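PDB 5IXP: extracellular solute-binding protein family 1 from Kribbella flavida, which probably captures a solute outside the cell and delivers it to an ABC transporter, as extracellular solute-binding proteins of family 1 do. Local coordinates for residues A[259-264]-A[339-344]. Sequence-based numbering, arbitrary orientation. Where two conformers were deposited one is given.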
loop_
_atom_site.group_PDB
_atom_site.type_symbol
_atom_site.label_atom_id
_atom_site.label_comp_id
_atom_site.label_asym_id
_atom_site.label_seq_id
_atom_site.Cartn_x
_atom_site.Cartn_y
_atom_site.Cartn_z
ATOM N N VAL A 259 -5.664 -17.422 -3.054
ATOM C CA VAL A 259 -6.011 -16.013 -3.153
ATOM C C VAL A 259 -7.195 -15.873 -4.093
ATOM O O VAL A 259 -7.252 -16.512 -5.149
ATOM C CB VAL A 259 -4.810 -15.151 -3.602
ATOM C CG1 VAL A 259 -4.278 -15.622 -4.925
ATOM C CG2 VAL A 259 -5.201 -13.685 -3.664
ATOM N N ALA A 260 -8.157 -15.062 -3.673
ATOM C CA ALA A 260 -9.402 -14.829 -4.387
ATOM C C ALA A 260 -9.346 -13.484 -5.105
ATOM O O ALA A 260 -8.869 -12.492 -4.549
ATOM C CB ALA A 260 -10.595 -14.866 -3.427
ATOM N N ASP A 261 -9.844 -13.458 -6.344
ATOM C CA ASP A 261 -9.801 -12.266 -7.188
ATOM C C ASP A 261 -10.966 -11.350 -6.818
ATOM O O ASP A 261 -11.966 -11.233 -7.532
ATOM C CB ASP A 261 -9.855 -12.673 -8.655
ATOM C CG ASP A 261 -9.667 -11.498 -9.612
ATOM O OD1 ASP A 261 -9.506 -10.342 -9.163
ATOM O OD2 ASP A 261 -9.694 -11.737 -10.831
ATOM N N VAL A 262 -10.820 -10.687 -5.669
ATOM C CA VAL A 262 -11.898 -9.888 -5.097
ATOM C C VAL A 262 -11.279 -8.967 -4.066
ATOM O O VAL A 262 -10.224 -9.269 -3.499
ATOM C CB VAL A 262 -12.996 -10.784 -4.460
ATOM C CG1 VAL A 262 -12.460 -11.466 -3.203
ATOM C CG2 VAL A 262 -14.248 -9.976 -4.115
ATOM N N PHE A 263 -11.935 -7.830 -3.827
ATOM C CA PHE A 263 -11.590 -7.038 -2.667
ATOM C C PHE A 263 -12.890 -6.393 -2.204
ATOM O O PHE A 263 -13.587 -5.774 -3.026
ATOM C CB PHE A 263 -10.525 -5.967 -2.929
ATOM C CG PHE A 263 -9.903 -5.441 -1.672
ATOM C CD1 PHE A 263 -9.023 -6.235 -0.942
ATOM C CD2 PHE A 263 -10.205 -4.174 -1.203
ATOM C CE1 PHE A 263 -8.447 -5.773 0.227
ATOM C CE2 PHE A 263 -9.629 -3.700 -0.023
ATOM C CZ PHE A 263 -8.750 -4.504 0.688
ATOM N N PRO A 264 -13.253 -6.531 -0.933
ATOM C CA PRO A 264 -14.519 -5.955 -0.467
ATOM C C PRO A 264 -14.550 -4.457 -0.725
ATOM O O PRO A 264 -13.588 -3.742 -0.434
ATOM C CB PRO A 264 -14.529 -6.280 1.034
ATOM C CG PRO A 264 -13.581 -7.438 1.185
ATOM C CD PRO A 264 -12.505 -7.180 0.154
ATOM N N PHE A 339 -3.849 -9.962 -9.951
ATOM C CA PHE A 339 -3.475 -8.642 -9.463
ATOM C C PHE A 339 -3.546 -7.568 -10.543
ATOM O O PHE A 339 -3.673 -6.383 -10.203
ATOM C CB PHE A 339 -2.111 -8.724 -8.776
ATOM C CG PHE A 339 -2.197 -9.397 -7.442
ATOM C CD1 PHE A 339 -2.738 -8.721 -6.353
ATOM C CD2 PHE A 339 -1.830 -10.723 -7.286
ATOM C CE1 PHE A 339 -2.863 -9.347 -5.120
ATOM C CE2 PHE A 339 -1.960 -11.345 -6.065
ATOM C CZ PHE A 339 -2.474 -10.653 -4.982
ATOM N N VAL A 340 -3.544 -7.941 -11.826
ATOM C CA VAL A 340 -3.956 -6.986 -12.857
ATOM C C VAL A 340 -5.391 -6.542 -12.606
ATOM O O VAL A 340 -5.696 -5.342 -12.574
ATOM C CB VAL A 340 -3.787 -7.588 -14.263
ATOM C CG1 VAL A 340 -4.546 -6.756 -15.289
ATOM C CG2 VAL A 340 -2.312 -7.660 -14.626
ATOM N N ASN A 341 -6.296 -7.508 -12.429
ATOM C CA ASN A 341 -7.684 -7.170 -12.118
ATOM C C ASN A 341 -7.782 -6.329 -10.853
ATOM O O ASN A 341 -8.537 -5.350 -10.807
ATOM C CB ASN A 341 -8.523 -8.439 -11.964
ATOM C CG ASN A 341 -8.719 -9.169 -13.269
ATOM O OD1 ASN A 341 -8.560 -8.595 -14.347
ATOM N ND2 ASN A 341 -9.091 -10.445 -13.181
ATOM N N ARG A 342 -7.025 -6.694 -9.814
ATOM C CA ARG A 342 -7.109 -5.951 -8.557
ATOM C C ARG A 342 -6.606 -4.523 -8.727
ATOM O O ARG A 342 -7.172 -3.590 -8.150
ATOM C CB ARG A 342 -6.332 -6.669 -7.447
ATOM C CG ARG A 342 -6.843 -8.079 -7.114
ATOM C CD ARG A 342 -8.235 -8.079 -6.478
ATOM N NE ARG A 342 -9.334 -8.129 -7.443
ATOM C CZ ARG A 342 -10.307 -7.218 -7.524
ATOM N NH1 ARG A 342 -11.274 -7.360 -8.419
ATOM N NH2 ARG A 342 -10.326 -6.169 -6.707
ATOM N N ALA A 343 -5.560 -4.327 -9.530
ATOM C CA ALA A 343 -5.069 -2.973 -9.765
ATOM C C ALA A 343 -6.077 -2.159 -10.563
ATOM O O ALA A 343 -6.303 -0.976 -10.267
ATOM C CB ALA A 343 -3.720 -3.015 -10.486
ATOM N N ASN A 344 -6.697 -2.777 -11.572
ATOM C CA ASN A 344 -7.643 -2.064 -12.423
ATOM C C ASN A 344 -8.911 -1.671 -11.683
ATOM O O ASN A 344 -9.654 -0.813 -12.167
ATOM C CB ASN A 344 -8.005 -2.908 -13.648
ATOM C CG ASN A 344 -6.934 -2.867 -14.716
ATOM O OD1 ASN A 344 -6.212 -1.884 -14.831
ATOM N ND2 ASN A 344 -6.833 -3.928 -15.512
#
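The carboxylate of Asp261 is shared between two consecutive residues of helix 335-344, one oxygen for each. Its OD1 takes the NE hydrogen of Arg342 in a nearly straight salt bridge (2.8 Å, 175°). That oxygen sits at the edge of the guanidinium, in its plane, although the carboxylate and guanidinium planes themselves are turned 63° apart. OD2 of Asp261 accepts a hydrogen from ND2 of Asn341 at 2.7 Å, using its syn lone pair, with carboxylate and amide nearly coplanar, which should hold the carboxylate against rotation. With CG of Asp261 anti to the backbone N (chi1 -174°), the acid is carried out from the chain to the helix.

Asp261 is also the centre of an inverse gamma turn, in which Val262 N makes a weak bond to Ala260 O. The turn begins on the last residue of strand 257-260, which pairs antiparallel with strand 108-121 in the mixed sheet of this periplasmic-binding-protein-type fold, so the two side-chain bonds fasten the exit of a sheet strand to a helix packed beside it.

Bent at chi2 and chi3, the Arg342 chain lays its guanidinium alongside residues 262-263, with Val262 CA over the centre of one face, 3.9 Å above the plane. Val262 N approaches NE on this face, but both are donors and no bond forms. NH2 of Arg342 passes CB of Phe263 at 3.8 Å and is hydrogen-bonded to Gly266 O, giving the arginine a second acceptor farther along the loop. A leucine in place of Arg342 would probably leave Asp261 OD1 without its charged mate and Gly266 O without this donor. From the strand itself, Val259 CG2 meets CZ of Phe339 obliquely at 4.3 Å, and the phenylalanine also packs on Phe310.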